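Local coordinates for protein beta-N-acetylhexosaminidase (Akkermansia muciniphila, PDB 6JEB) that hydrolyses terminal N-acetylglucosamine and N-acetylgalactosamine residues from the non-reducing ends of beta-linked glycans, N-glycans and chitobiose among them, at residues I182-P186 against F247-H253; P317-A323 against G340-A346; A63-Q67 against A117-F121; R89-R93 against H391-V395; N131-R135 against A148-E152. One frame throughout, in Å; residues are numbered along the deposited sequence.

Contact 1 (I182-P186 against F247-H253); sequences IDVIP and FPSGIVH
Pro186 packs over one face of the Phe247 ring, its CB 4.0 Å from the Phe247 ring centroid and 19° off the normal, a CH-pi contact. The two side chains run in opposite directions, and the proline is displaced toward the rim of the ring, with Pro186 CG 3.7 Å from Phe247 CD2. Val184 approaches the same ring at a slant, its CG1 3.6 Å from Phe247 CE1. Ile185, between these two residues, turns to the other side of its strand, where its CG2 lies 4.0 Å from Ile251 CG2 and its CD1 rests near Ser249. With chi1 at 66°, Ser249 holds OG between its backbone N and carbonyl carbon, and from there OG donates to Val184 O at 2.8 Å. A water also donates to Val184 O, at 2.9 Å, and accepts from Ser249 N, so this carbonyl is gripped twice at the turn 247-250. The strands, 42° apart in direction, join through His253 N, which donates to Pro186 O at 2.9 Å. The His253 ring stacks on His125, and its ND1 bonds to Gly255 N. At its nearest atoms the His253 side chain is about 7 Å from bound acetamide. Joining strand 183-187 to strand 251-253 in this way closes the curled parallel sheet between its third and fourth strands, as expected of the TIM barrel of family 20 glycosidases.

Contact 2 (P317-A323 against G340-A346); sequences PGETVYA and GLNLIMA
Residues Thr320 to Ala323 and Asn342 to Met345 pair in parallel as the sixth and seventh strands of the catalytic TIM barrel, the two ends of a beta-alpha-beta unit whose crossover is helix 329-339. The evidence is a regular alternation of donors: Val321 N gives to Asn342 O and Ala323 N to Ile344 O, while Ile344 N and Ala346 N return bonds to Val321 O and Ala323 O. Asn342 N to Glu319 O extends the pairing toward the N-terminal ends of the strands, and Gly318 N still reaches Gly340 O at 2.8 Å, beyond the strands, where Gly340 ends the crossover helix in a Schellman motif.

On the face of Thr320, Tyr322, Asn342 and Ile344, Tyr322 and Ile344 run side by side and point the same way. Tyr322 CG (chi1 -68°) and Ile344 CG1 (chi1 -67°) both lie anti to their carbonyl carbons, which puts Ile344 CD1 over the tyrosine face, 4.0 Å from the Tyr322 ring centroid and 26° off its normal. The same methyl lies 3.6 Å from Thr320 CG2. At the N-terminal end a water links the strands: it donates to Gly318 O at 2.6 Å, accepts from Asn342 ND2 at 2.8 Å, and lies 2.6 Å from Thr320 OG1, a hydroxyl that also bonds to Arg393.

Tyr322 OH bonds to Gln305, and its ring and Ile344 both meet Trp92 inside the barrel. Val321, Ala323 and Leu343 face outward onto helix 329-339, while strands 303-307 and 392-399 flank the pair.

Contact 3 (A63-Q67 against A117-F121); sequences ATLRQ and AYYKF
Lys120 NZ donates to Thr64 OG1 at 2.7 Å, the chain extended until a bend at chi4 turns the amine onto the hydroxyl. Thr64 OG1 is also bonded to Tyr39 OH, and the ammonium makes a cation-pi contact with Trp426. The carbonyl of Tyr118 is served twice: a water donates to Tyr118 O at 2.9 Å and also to Ala63 O at 2.8 Å, and accepts from Arg66 NE at 2.8 Å, while Gln67 NE2 adds a weak bond to Tyr118 O at 3.0 Å, bent to 126° at the hydrogen. Gln67 OE1 is taken by Ile7 N. These bonds tie helix 55-73, of family 20 domain 2, to the end of helix 106-118, the first barrel helix of the catalytic domain, which closes in a Schellman motif with Lys120 at positive phi and Lys120 N bonded to Ala117 O. The Arg66 guanidinium slants across the Tyr118 ring, NE 3.6 Å from Tyr118 CD1 and the planes 27° apart. Gln67 CG lies over the Tyr118 ring, 4.0 Å from the Tyr118 centroid, and Tyr118 OH bonds to Asp70 OD2. With an alanine at Tyr118, Asp70 would probably lose this hydroxyl partner and Gln67 the ring that its CG packs on, opening a gap between the helices.

Contact 4 (R89-R93 against H391-V395); sequences RYPWR and HIRGV
Trp92 extends with CG anti to the backbone N (chi1 -175°), and Arg393 bends at chi3 (62°), which brings Arg393 NH2 to 3.8 Å from Trp92 CE3. The indole atom sits over one face of the guanidinium, although the two planes stand 73° apart and so do not stack. The contact joins strand 92-97 to strand 392-399, the first and last strands of the TIM barrel, side by side in parallel. Their pairing rests on Trp92 N donating to Arg393 O at 3.0 Å and Val395 N donating to Trp92 O, also at 3.0 Å. Between these bonds lies Gly394, at backbone angles suited to glycine: a beta carbon there would come within 1.8 Å of Trp92 O, a clash. In its absence Tyr90 CB can sit 3.5 Å from Gly394 CA. The Tyr90 ring then runs on along the partner strand, with Ile392 O near the ring plane at its edge, 3.5 Å from Tyr90 CE1, and Ile392 CG2 3.8 Å from that same carbon. Polar ends find partners beyond the pair: Trp92 NE1 bonds to His396 ND1, Arg393 NH1 to Thr320 OG1, and Arg93 NH2 to Lys120 O. The other terminal nitrogen, Arg93 NH1, folds back along its own segment to donate to Tyr90 O at 2.9 Å, a bond lying in both the carbonyl and the guanidinium plane.

Contact 5 (N131-R135 against A148-E152); sequences NQGWR and ASRRE
The guanidinium of Arg135 has Ser149 O and Arg151 NH1 at its edge, near its plane, and Gly133 CA against one face, 3.7 Å above the Arg135 plane. A side chain on Gly133 would run into Arg135 NH2. The guanidinium of Arg151 is turned 52° from that of Arg135 and takes Gln132 O at its own edge. There Arg151 NH1 donates to Gln132 O at 3.0 Å, arriving 43° above the carbonyl plane and so not on a lone pair. The Arg151 side chain gets there with CG between the backbone N and carbonyl carbon (chi1 69°), then runs straight to NE. The bond from Arg135 NH1 to Ser149 O, 2.8 Å, is bent and weak, as is that from Trp134 N to Ala148 O at 3.0 Å. Trp134 CB packs on Ala148 CB at 3.6 Å, while Trp134 O is buried without a polar partner. Arg151 NH1 also bonds to Arg101 O, and Gln132 OE1 to Arg101 NE, so the contact backs a substrate-binding arginine beside the active-site loop of Asp130. A leucine at Arg151 would probably leave Gln132 O and Arg101 O without this shared donor, and the tie between residues 131-135 and strand 150-151 weaker. The two guanidiniums, with Arg135 NH2 3.8 Å from Arg151 NH1, are like charges at close quarters; the carbonyls of Pro99, Ala100, Arg101 and Gly163 probably offset the repulsion.

In the fold
All five contacts are buried, but contacts 1, 2 and 4 form the barrel core, centred 11 to 14 Å from the chain's centre: contact 4 joins the first and last strands, contact 2 the sixth and seventh, and contact 1 the third and fourth, the two edges of the sheet whose meeting closes the barrel. Trp92 touches Ile185 and Tyr322 inside it, and Leu343 O lies 2.7 Å from Arg393 N, a probable hydrogen bond between contacts 2 and 4. Contacts 3 and 5 are peripheral. Contact 3 joins domain 2 to a barrel helix through side-chain and water bonds; contact 5, across the chain's centre from contacts 3 and 4, has arginines gripping carbonyls, whereas contacts 2 and 4 rely on backbone pairing.

Contact 1 (I182-P186 against F247-H253)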
# COMPACT_ATOMS: atom_id res chain seq x y z
N ILE A 182 8.62 8.03 -4.17
CA ILE A 182 7.46 7.15 -4.04
C ILE A 182 6.67 7.17 -5.34
O ILE A 182 6.31 8.24 -5.84
CB ILE A 182 6.59 7.59 -2.85
CG1 ILE A 182 7.36 7.35 -1.54
CG2 ILE A 182 5.25 6.85 -2.84
CD1 ILE A 182 6.85 8.18 -0.36
N ASP A 183 6.43 5.98 -5.91
CA ASP A 183 5.54 5.81 -7.05
C ASP A 183 4.12 5.59 -6.54
O ASP A 183 3.92 4.90 -5.54
CB ASP A 183 5.91 4.58 -7.88
CG ASP A 183 7.22 4.73 -8.64
OD1 ASP A 183 7.80 5.84 -8.67
OD2 ASP A 183 7.66 3.72 -9.23
N VAL A 184 3.14 6.14 -7.25
CA VAL A 184 1.75 6.06 -6.83
C VAL A 184 1.01 5.04 -7.69
O VAL A 184 1.08 5.09 -8.93
CB VAL A 184 1.06 7.43 -6.88
CG1 VAL A 184 -0.39 7.31 -6.39
CG2 VAL A 184 1.82 8.43 -6.02
N ILE A 185 0.30 4.13 -7.04
CA ILE A 185 -0.38 3.03 -7.70
C ILE A 185 -1.88 3.18 -7.47
O ILE A 185 -2.35 2.93 -6.35
CB ILE A 185 0.07 1.68 -7.12
CG1 ILE A 185 1.60 1.59 -7.01
CG2 ILE A 185 -0.54 0.53 -7.91
CD1 ILE A 185 2.33 1.74 -8.33
N PRO A 186 -2.67 3.56 -8.47
CA PRO A 186 -4.13 3.65 -8.28
C PRO A 186 -4.77 2.27 -8.37
O PRO A 186 -4.35 1.42 -9.15
CB PRO A 186 -4.58 4.52 -9.46
CG PRO A 186 -3.57 4.13 -10.57
CD PRO A 186 -2.25 3.95 -9.84
N PHE A 247 -1.29 9.22 -13.52
CA PHE A 247 -0.39 8.37 -12.75
C PHE A 247 0.69 7.81 -13.66
O PHE A 247 0.47 6.80 -14.34
CB PHE A 247 -1.18 7.24 -12.09
CG PHE A 247 -2.17 7.72 -11.06
CD1 PHE A 247 -1.74 8.15 -9.81
CD2 PHE A 247 -3.53 7.76 -11.35
CE1 PHE A 247 -2.65 8.60 -8.85
CE2 PHE A 247 -4.45 8.20 -10.40
CZ PHE A 247 -4.01 8.63 -9.15
N PRO A 248 1.89 8.40 -13.67
CA PRO A 248 2.94 7.95 -14.59
C PRO A 248 3.53 6.59 -14.25
O PRO A 248 4.33 6.09 -15.05
CB PRO A 248 3.99 9.06 -14.49
CG PRO A 248 3.80 9.61 -13.11
CD PRO A 248 2.31 9.57 -12.88
N SER A 249 3.17 5.98 -13.12
CA SER A 249 3.68 4.65 -12.83
C SER A 249 3.24 3.65 -13.90
O SER A 249 3.94 2.65 -14.14
CB SER A 249 3.21 4.17 -11.45
OG SER A 249 1.80 4.00 -11.43
N GLY A 250 2.10 3.90 -14.53
CA GLY A 250 1.59 2.98 -15.52
C GLY A 250 1.06 1.67 -14.97
O GLY A 250 0.69 0.80 -15.75
N ILE A 251 1.04 1.51 -13.66
CA ILE A 251 0.53 0.30 -13.02
C ILE A 251 -0.87 0.61 -12.50
O ILE A 251 -1.06 1.59 -11.77
CB ILE A 251 1.45 -0.12 -11.86
CG1 ILE A 251 2.87 -0.40 -12.39
CG2 ILE A 251 0.88 -1.32 -11.15
CD1 ILE A 251 3.86 -0.74 -11.29
N VAL A 252 -1.83 -0.23 -12.86
CA VAL A 252 -3.21 -0.08 -12.41
C VAL A 252 -3.60 -1.34 -11.66
O VAL A 252 -3.67 -2.43 -12.25
CB VAL A 252 -4.18 0.20 -13.56
CG1 VAL A 252 -5.60 0.34 -13.03
CG2 VAL A 252 -3.77 1.46 -14.31
N HIS A 253 -3.82 -1.21 -10.35
CA HIS A 253 -4.29 -2.33 -9.54
C HIS A 253 -5.78 -2.49 -9.83
O HIS A 253 -6.55 -1.53 -9.71
CB HIS A 253 -4.04 -1.97 -8.08
CG HIS A 253 -4.11 -3.12 -7.12
ND1 HIS A 253 -5.17 -4.01 -7.08
CD2 HIS A 253 -3.26 -3.50 -6.13
CE1 HIS A 253 -4.97 -4.89 -6.12
NE2 HIS A 253 -3.81 -4.61 -5.53
O HOH W 1 1.78 7.19 -10.73

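Contact 2 (P317-A323 against G340-A346)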
# COMPACT_ATOMS: atom_id res chain seq x y z
N PRO A 317 0.48 -15.34 -16.97
CA PRO A 317 1.90 -15.35 -16.60
C PRO A 317 2.52 -13.98 -16.78
O PRO A 317 2.24 -13.27 -17.75
CB PRO A 317 2.50 -16.38 -17.56
CG PRO A 317 1.38 -17.33 -17.80
CD PRO A 317 0.12 -16.50 -17.81
N GLY A 318 3.35 -13.59 -15.82
CA GLY A 318 4.01 -12.31 -15.84
C GLY A 318 3.31 -11.23 -15.04
O GLY A 318 3.92 -10.19 -14.75
N GLU A 319 2.04 -11.44 -14.68
CA GLU A 319 1.31 -10.46 -13.89
C GLU A 319 1.70 -10.57 -12.42
O GLU A 319 2.21 -11.60 -11.96
CB GLU A 319 -0.21 -10.64 -14.07
CG GLU A 319 -0.70 -10.27 -15.47
CD GLU A 319 -2.18 -10.60 -15.73
OE1 GLU A 319 -2.75 -11.46 -15.02
OE2 GLU A 319 -2.76 -9.99 -16.66
N THR A 320 1.46 -9.49 -11.68
CA THR A 320 1.75 -9.42 -10.25
C THR A 320 0.46 -9.52 -9.44
O THR A 320 -0.53 -8.83 -9.74
CB THR A 320 2.49 -8.12 -9.91
OG1 THR A 320 3.79 -8.15 -10.51
CG2 THR A 320 2.65 -7.95 -8.40
N VAL A 321 0.49 -10.35 -8.40
CA VAL A 321 -0.63 -10.51 -7.48
C VAL A 321 -0.14 -10.28 -6.06
O VAL A 321 1.05 -10.44 -5.75
CB VAL A 321 -1.30 -11.90 -7.62
CG1 VAL A 321 -1.81 -12.11 -9.05
CG2 VAL A 321 -0.34 -13.01 -7.20
N TYR A 322 -1.07 -9.88 -5.18
CA TYR A 322 -0.79 -9.61 -3.77
C TYR A 322 -1.37 -10.74 -2.93
O TYR A 322 -2.59 -10.94 -2.91
CB TYR A 322 -1.44 -8.31 -3.32
CG TYR A 322 -0.90 -7.03 -3.91
CD1 TYR A 322 -1.09 -6.71 -5.25
CD2 TYR A 322 -0.25 -6.10 -3.11
CE1 TYR A 322 -0.61 -5.51 -5.77
CE2 TYR A 322 0.21 -4.91 -3.62
CZ TYR A 322 0.03 -4.61 -4.95
OH TYR A 322 0.50 -3.41 -5.43
N ALA A 323 -0.50 -11.46 -2.21
CA ALA A 323 -0.96 -12.48 -1.28
C ALA A 323 -1.45 -11.80 -0.01
O ALA A 323 -0.73 -11.00 0.59
CB ALA A 323 0.18 -13.44 -0.95
N GLY A 340 4.00 -18.82 -12.90
CA GLY A 340 4.75 -17.75 -13.53
C GLY A 340 4.30 -16.36 -13.16
O GLY A 340 4.45 -15.43 -13.96
N LEU A 341 3.73 -16.19 -11.98
CA LEU A 341 3.26 -14.89 -11.52
C LEU A 341 4.28 -14.30 -10.55
O LEU A 341 4.99 -15.02 -9.84
CB LEU A 341 1.92 -15.02 -10.80
CG LEU A 341 0.81 -15.69 -11.62
CD1 LEU A 341 -0.43 -15.97 -10.78
CD2 LEU A 341 0.46 -14.82 -12.82
N ASN A 342 4.33 -12.97 -10.52
CA ASN A 342 5.10 -12.27 -9.50
C ASN A 342 4.21 -11.99 -8.30
O ASN A 342 2.99 -11.90 -8.42
CB ASN A 342 5.68 -10.98 -10.08
CG ASN A 342 6.64 -11.26 -11.23
OD1 ASN A 342 7.53 -12.11 -11.11
ND2 ASN A 342 6.44 -10.59 -12.35
N LEU A 343 4.83 -11.86 -7.13
CA LEU A 343 4.09 -11.84 -5.88
C LEU A 343 4.55 -10.68 -5.01
O LEU A 343 5.75 -10.46 -4.85
CB LEU A 343 4.26 -13.16 -5.13
CG LEU A 343 3.44 -13.31 -3.85
CD1 LEU A 343 1.96 -13.25 -4.19
CD2 LEU A 343 3.78 -14.61 -3.14
N ILE A 344 3.58 -9.96 -4.45
CA ILE A 344 3.84 -8.98 -3.39
C ILE A 344 3.20 -9.53 -2.13
O ILE A 344 2.04 -9.98 -2.16
CB ILE A 344 3.29 -7.59 -3.76
CG1 ILE A 344 4.09 -7.01 -4.94
CG2 ILE A 344 3.37 -6.65 -2.56
CD1 ILE A 344 3.43 -5.78 -5.58
N MET A 345 3.94 -9.54 -1.03
CA MET A 345 3.46 -10.12 0.22
C MET A 345 2.69 -9.06 1.02
O MET A 345 3.27 -8.06 1.44
CB MET A 345 4.65 -10.65 1.03
CG MET A 345 4.28 -11.30 2.35
SD MET A 345 3.05 -12.60 2.17
CE MET A 345 3.90 -13.79 1.13
N ALA A 346 1.39 -9.30 1.22
CA ALA A 346 0.53 -8.43 2.01
C ALA A 346 -0.26 -9.24 3.03
O ALA A 346 -1.38 -8.87 3.38
CB ALA A 346 -0.40 -7.61 1.11
O HOH W 2 4.72 -8.47 -12.91

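Contact 3 (A63-Q67 against A117-F121)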
# COMPACT_ATOMS: atom_id res chain seq x y z
N ALA A 63 17.65 10.05 3.29
CA ALA A 63 16.71 9.65 4.33
C ALA A 63 17.44 9.13 5.56
O ALA A 63 17.06 9.43 6.70
CB ALA A 63 15.74 8.60 3.79
N THR A 64 18.50 8.35 5.36
CA THR A 64 19.32 7.93 6.49
C THR A 64 19.98 9.12 7.16
O THR A 64 20.01 9.22 8.40
CB THR A 64 20.36 6.92 6.01
OG1 THR A 64 19.66 5.74 5.60
CG2 THR A 64 21.36 6.58 7.12
N LEU A 65 20.52 10.05 6.37
CA LEU A 65 21.12 11.25 6.93
C LEU A 65 20.12 12.03 7.77
O LEU A 65 20.47 12.58 8.83
CB LEU A 65 21.69 12.12 5.81
CG LEU A 65 22.51 13.35 6.19
CD1 LEU A 65 23.68 12.94 7.05
CD2 LEU A 65 22.98 14.08 4.93
N ARG A 66 18.86 12.09 7.33
CA ARG A 66 17.81 12.76 8.08
C ARG A 66 17.63 12.11 9.45
O ARG A 66 17.51 12.80 10.47
CB ARG A 66 16.52 12.72 7.25
CG ARG A 66 15.32 13.42 7.83
CD ARG A 66 14.24 13.62 6.75
NE ARG A 66 13.89 12.36 6.08
CZ ARG A 66 13.38 12.26 4.86
NH1 ARG A 66 13.13 13.35 4.13
NH2 ARG A 66 13.10 11.07 4.37
N GLN A 67 17.58 10.77 9.48
CA GLN A 67 17.43 10.08 10.76
C GLN A 67 18.64 10.30 11.65
O GLN A 67 18.50 10.47 12.87
CB GLN A 67 17.16 8.59 10.55
CG GLN A 67 15.81 8.32 9.89
CD GLN A 67 15.33 6.90 10.10
OE1 GLN A 67 16.02 6.07 10.69
NE2 GLN A 67 14.12 6.61 9.63
N ALA A 117 7.98 8.14 3.65
CA ALA A 117 9.29 8.39 3.04
C ALA A 117 10.40 8.36 4.08
O ALA A 117 11.52 7.93 3.79
CB ALA A 117 9.29 9.74 2.32
N TYR A 118 10.10 8.79 5.30
CA TYR A 118 11.09 8.78 6.37
C TYR A 118 11.61 7.37 6.63
O TYR A 118 12.78 7.20 7.01
CB TYR A 118 10.45 9.35 7.63
CG TYR A 118 11.37 9.64 8.80
CD1 TYR A 118 12.13 10.80 8.83
CD2 TYR A 118 11.42 8.78 9.89
CE1 TYR A 118 12.95 11.08 9.92
CE2 TYR A 118 12.24 9.05 10.98
CZ TYR A 118 13.01 10.20 10.98
OH TYR A 118 13.82 10.48 12.06
N TYR A 119 10.77 6.35 6.38
CA TYR A 119 11.10 4.94 6.57
C TYR A 119 11.41 4.22 5.25
O TYR A 119 11.45 2.98 5.22
CB TYR A 119 9.98 4.24 7.35
CG TYR A 119 9.93 4.78 8.76
CD1 TYR A 119 10.91 4.43 9.68
CD2 TYR A 119 8.93 5.67 9.16
CE1 TYR A 119 10.91 4.94 10.96
CE2 TYR A 119 8.92 6.19 10.45
CZ TYR A 119 9.92 5.82 11.35
OH TYR A 119 9.93 6.34 12.62
N LYS A 120 11.66 4.96 4.17
CA LYS A 120 12.09 4.42 2.88
C LYS A 120 11.04 3.57 2.18
O LYS A 120 11.38 2.73 1.33
CB LYS A 120 13.44 3.68 2.96
CG LYS A 120 14.59 4.53 3.46
CD LYS A 120 15.90 3.77 3.34
CE LYS A 120 17.10 4.57 3.84
NZ LYS A 120 17.17 4.62 5.34
N PHE A 121 9.75 3.76 2.47
CA PHE A 121 8.74 3.19 1.59
C PHE A 121 8.86 3.84 0.21
O PHE A 121 9.21 5.02 0.10
CB PHE A 121 7.33 3.45 2.14
CG PHE A 121 6.96 2.53 3.27
CD1 PHE A 121 6.44 1.27 3.01
CD2 PHE A 121 7.12 2.92 4.59
CE1 PHE A 121 6.09 0.41 4.04
CE2 PHE A 121 6.79 2.06 5.63
CZ PHE A 121 6.27 0.80 5.35
O HOH W 3 14.31 9.62 6.72

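Contact 4 (R89-R93 against H391-V395)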
# COMPACT_ATOMS: atom_id res chain seq x y z
N ARG A 89 16.55 -4.99 0.41
CA ARG A 89 16.32 -6.40 0.11
C ARG A 89 15.30 -6.57 -1.01
O ARG A 89 15.49 -7.39 -1.92
CB ARG A 89 15.84 -7.12 1.38
CG ARG A 89 15.57 -8.60 1.16
CD ARG A 89 15.04 -9.28 2.40
NE ARG A 89 14.81 -10.71 2.16
CZ ARG A 89 14.12 -11.52 2.96
NH1 ARG A 89 13.55 -11.04 4.07
NH2 ARG A 89 13.98 -12.80 2.64
N TYR A 90 14.20 -5.80 -0.96
CA TYR A 90 13.13 -5.90 -1.93
C TYR A 90 12.87 -4.57 -2.61
O TYR A 90 12.94 -3.52 -1.96
CB TYR A 90 11.83 -6.34 -1.28
CG TYR A 90 11.81 -7.78 -0.86
CD1 TYR A 90 11.73 -8.81 -1.80
CD2 TYR A 90 11.87 -8.12 0.49
CE1 TYR A 90 11.71 -10.13 -1.41
CE2 TYR A 90 11.85 -9.44 0.89
CZ TYR A 90 11.77 -10.45 -0.05
OH TYR A 90 11.75 -11.76 0.35
N PRO A 91 12.54 -4.59 -3.90
CA PRO A 91 12.30 -3.34 -4.63
C PRO A 91 10.93 -2.74 -4.43
O PRO A 91 10.73 -1.57 -4.78
CB PRO A 91 12.49 -3.74 -6.10
CG PRO A 91 12.15 -5.21 -6.11
CD PRO A 91 12.65 -5.75 -4.80
N TRP A 92 9.96 -3.50 -3.91
CA TRP A 92 8.60 -3.02 -3.70
C TRP A 92 8.37 -2.95 -2.19
O TRP A 92 8.31 -3.99 -1.53
CB TRP A 92 7.59 -3.95 -4.35
CG TRP A 92 6.19 -3.40 -4.25
CD1 TRP A 92 5.41 -3.30 -3.12
CD2 TRP A 92 5.42 -2.83 -5.32
NE1 TRP A 92 4.21 -2.71 -3.43
CE2 TRP A 92 4.18 -2.42 -4.77
CE3 TRP A 92 5.65 -2.65 -6.69
CZ2 TRP A 92 3.18 -1.82 -5.54
CZ3 TRP A 92 4.65 -2.05 -7.45
CH2 TRP A 92 3.43 -1.65 -6.88
N ARG A 93 8.22 -1.74 -1.66
CA ARG A 93 7.96 -1.55 -0.22
C ARG A 93 6.83 -0.54 -0.12
O ARG A 93 7.05 0.66 -0.30
CB ARG A 93 9.23 -1.10 0.49
CG ARG A 93 10.41 -2.07 0.28
CD ARG A 93 11.73 -1.58 0.90
NE ARG A 93 12.01 -0.19 0.53
CZ ARG A 93 12.49 0.20 -0.65
NH1 ARG A 93 12.79 -0.69 -1.59
NH2 ARG A 93 12.67 1.49 -0.88
N HIS A 391 10.55 -14.72 -7.04
CA HIS A 391 9.49 -13.98 -7.70
C HIS A 391 8.74 -13.06 -6.74
O HIS A 391 7.81 -12.37 -7.17
CB HIS A 391 8.52 -14.95 -8.37
CG HIS A 391 7.83 -15.87 -7.41
ND1 HIS A 391 8.51 -16.75 -6.60
CD2 HIS A 391 6.51 -16.03 -7.12
CE1 HIS A 391 7.65 -17.41 -5.85
NE2 HIS A 391 6.43 -16.99 -6.15
N ILE A 392 9.11 -13.05 -5.46
CA ILE A 392 8.53 -12.11 -4.50
C ILE A 392 9.20 -10.75 -4.71
O ILE A 392 10.43 -10.63 -4.61
CB ILE A 392 8.71 -12.60 -3.06
CG1 ILE A 392 7.94 -13.90 -2.85
CG2 ILE A 392 8.25 -11.52 -2.07
CD1 ILE A 392 8.22 -14.57 -1.51
N ARG A 393 8.39 -9.74 -5.00
CA ARG A 393 8.89 -8.40 -5.28
C ARG A 393 9.01 -7.54 -4.03
O ARG A 393 9.72 -6.53 -4.07
CB ARG A 393 7.98 -7.68 -6.28
CG ARG A 393 7.84 -8.40 -7.61
CD ARG A 393 6.85 -7.68 -8.52
NE ARG A 393 7.29 -6.33 -8.86
CZ ARG A 393 6.58 -5.48 -9.60
NH1 ARG A 393 5.41 -5.85 -10.09
NH2 ARG A 393 7.06 -4.27 -9.86
N GLY A 394 8.34 -7.90 -2.94
CA GLY A 394 8.47 -7.12 -1.73
C GLY A 394 7.24 -7.26 -0.84
O GLY A 394 6.58 -8.30 -0.83
N VAL A 395 6.97 -6.20 -0.09
CA VAL A 395 6.02 -6.23 1.01
C VAL A 395 5.10 -5.02 0.88
O VAL A 395 5.47 -4.00 0.30
CB VAL A 395 6.75 -6.23 2.37
CG1 VAL A 395 7.42 -4.87 2.64
CG2 VAL A 395 5.83 -6.63 3.50

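Contact 5 (N131-R135 against A148-E152)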
# COMPACT_ATOMS: atom_id res chain seq x y z
N ASN A 131 -17.27 -0.20 -1.93
CA ASN A 131 -18.71 -0.19 -1.74
C ASN A 131 -19.19 1.11 -1.13
O ASN A 131 -20.34 1.52 -1.37
CB ASN A 131 -19.11 -1.34 -0.82
CG ASN A 131 -18.86 -2.69 -1.45
OD1 ASN A 131 -19.16 -2.91 -2.62
ND2 ASN A 131 -18.33 -3.62 -0.65
N GLN A 132 -18.34 1.76 -0.33
CA GLN A 132 -18.70 2.89 0.52
C GLN A 132 -18.36 4.24 -0.11
O GLN A 132 -18.65 5.28 0.49
CB GLN A 132 -17.99 2.77 1.88
CG GLN A 132 -18.40 1.57 2.72
CD GLN A 132 -17.74 0.26 2.29
OE1 GLN A 132 -16.84 0.24 1.45
NE2 GLN A 132 -18.21 -0.85 2.86
N GLY A 133 -17.77 4.25 -1.30
CA GLY A 133 -17.39 5.49 -1.93
C GLY A 133 -16.51 5.29 -3.14
O GLY A 133 -15.89 4.23 -3.31
N TRP A 134 -16.46 6.32 -3.99
CA TRP A 134 -15.67 6.33 -5.21
C TRP A 134 -15.00 7.69 -5.27
O TRP A 134 -15.70 8.71 -5.24
CB TRP A 134 -16.60 6.13 -6.43
CG TRP A 134 -15.87 6.15 -7.74
CD1 TRP A 134 -15.27 7.23 -8.33
CD2 TRP A 134 -15.62 5.03 -8.60
NE1 TRP A 134 -14.67 6.85 -9.51
CE2 TRP A 134 -14.88 5.50 -9.70
CE3 TRP A 134 -15.98 3.67 -8.57
CZ2 TRP A 134 -14.47 4.67 -10.75
CZ3 TRP A 134 -15.56 2.84 -9.61
CH2 TRP A 134 -14.82 3.35 -10.68
N ARG A 135 -13.66 7.73 -5.36
CA ARG A 135 -12.91 8.97 -5.16
C ARG A 135 -12.20 9.50 -6.40
O ARG A 135 -11.55 10.56 -6.31
CB ARG A 135 -11.89 8.80 -4.02
CG ARG A 135 -12.47 8.22 -2.74
CD ARG A 135 -13.63 9.07 -2.19
NE ARG A 135 -14.18 8.42 -1.01
CZ ARG A 135 -15.42 8.60 -0.55
NH1 ARG A 135 -16.24 9.48 -1.14
NH2 ARG A 135 -15.84 7.91 0.50
N ALA A 148 -21.78 8.49 -6.45
CA ALA A 148 -20.88 7.48 -5.91
C ALA A 148 -19.91 8.02 -4.87
O ALA A 148 -19.36 7.22 -4.09
CB ALA A 148 -20.12 6.79 -7.05
N SER A 149 -19.67 9.33 -4.82
CA SER A 149 -18.71 9.90 -3.88
C SER A 149 -19.35 10.26 -2.55
O SER A 149 -18.66 10.83 -1.69
CB SER A 149 -18.03 11.14 -4.49
OG SER A 149 -18.89 12.27 -4.45
N ARG A 150 -20.63 9.97 -2.35
CA ARG A 150 -21.39 10.40 -1.18
C ARG A 150 -22.11 9.21 -0.57
O ARG A 150 -22.62 8.35 -1.29
CB ARG A 150 -22.44 11.42 -1.61
CG ARG A 150 -21.82 12.73 -2.05
CD ARG A 150 -22.70 13.50 -3.04
NE ARG A 150 -22.21 14.86 -3.20
CZ ARG A 150 -22.71 15.73 -4.06
NH1 ARG A 150 -23.70 15.37 -4.87
NH2 ARG A 150 -22.21 16.96 -4.12
N ARG A 151 -22.17 9.17 0.76
CA ARG A 151 -22.99 8.18 1.44
C ARG A 151 -23.74 8.83 2.60
O ARG A 151 -23.33 9.86 3.13
CB ARG A 151 -22.20 6.94 1.88
CG ARG A 151 -21.21 7.18 3.00
CD ARG A 151 -20.57 5.87 3.47
NE ARG A 151 -19.65 6.06 4.58
CZ ARG A 151 -18.33 6.15 4.45
NH1 ARG A 151 -17.76 6.06 3.24
NH2 ARG A 151 -17.57 6.33 5.52
N GLU A 152 -24.84 8.19 3.00
CA GLU A 152 -25.76 8.78 3.96
C GLU A 152 -25.19 8.79 5.38
O GLU A 152 -25.51 9.69 6.16
CB GLU A 152 -27.08 8.01 3.93
CG GLU A 152 -28.11 8.49 4.94
CD GLU A 152 -29.26 7.51 5.10
OE1 GLU A 152 -29.41 6.63 4.23
OE2 GLU A 152 -29.98 7.59 6.12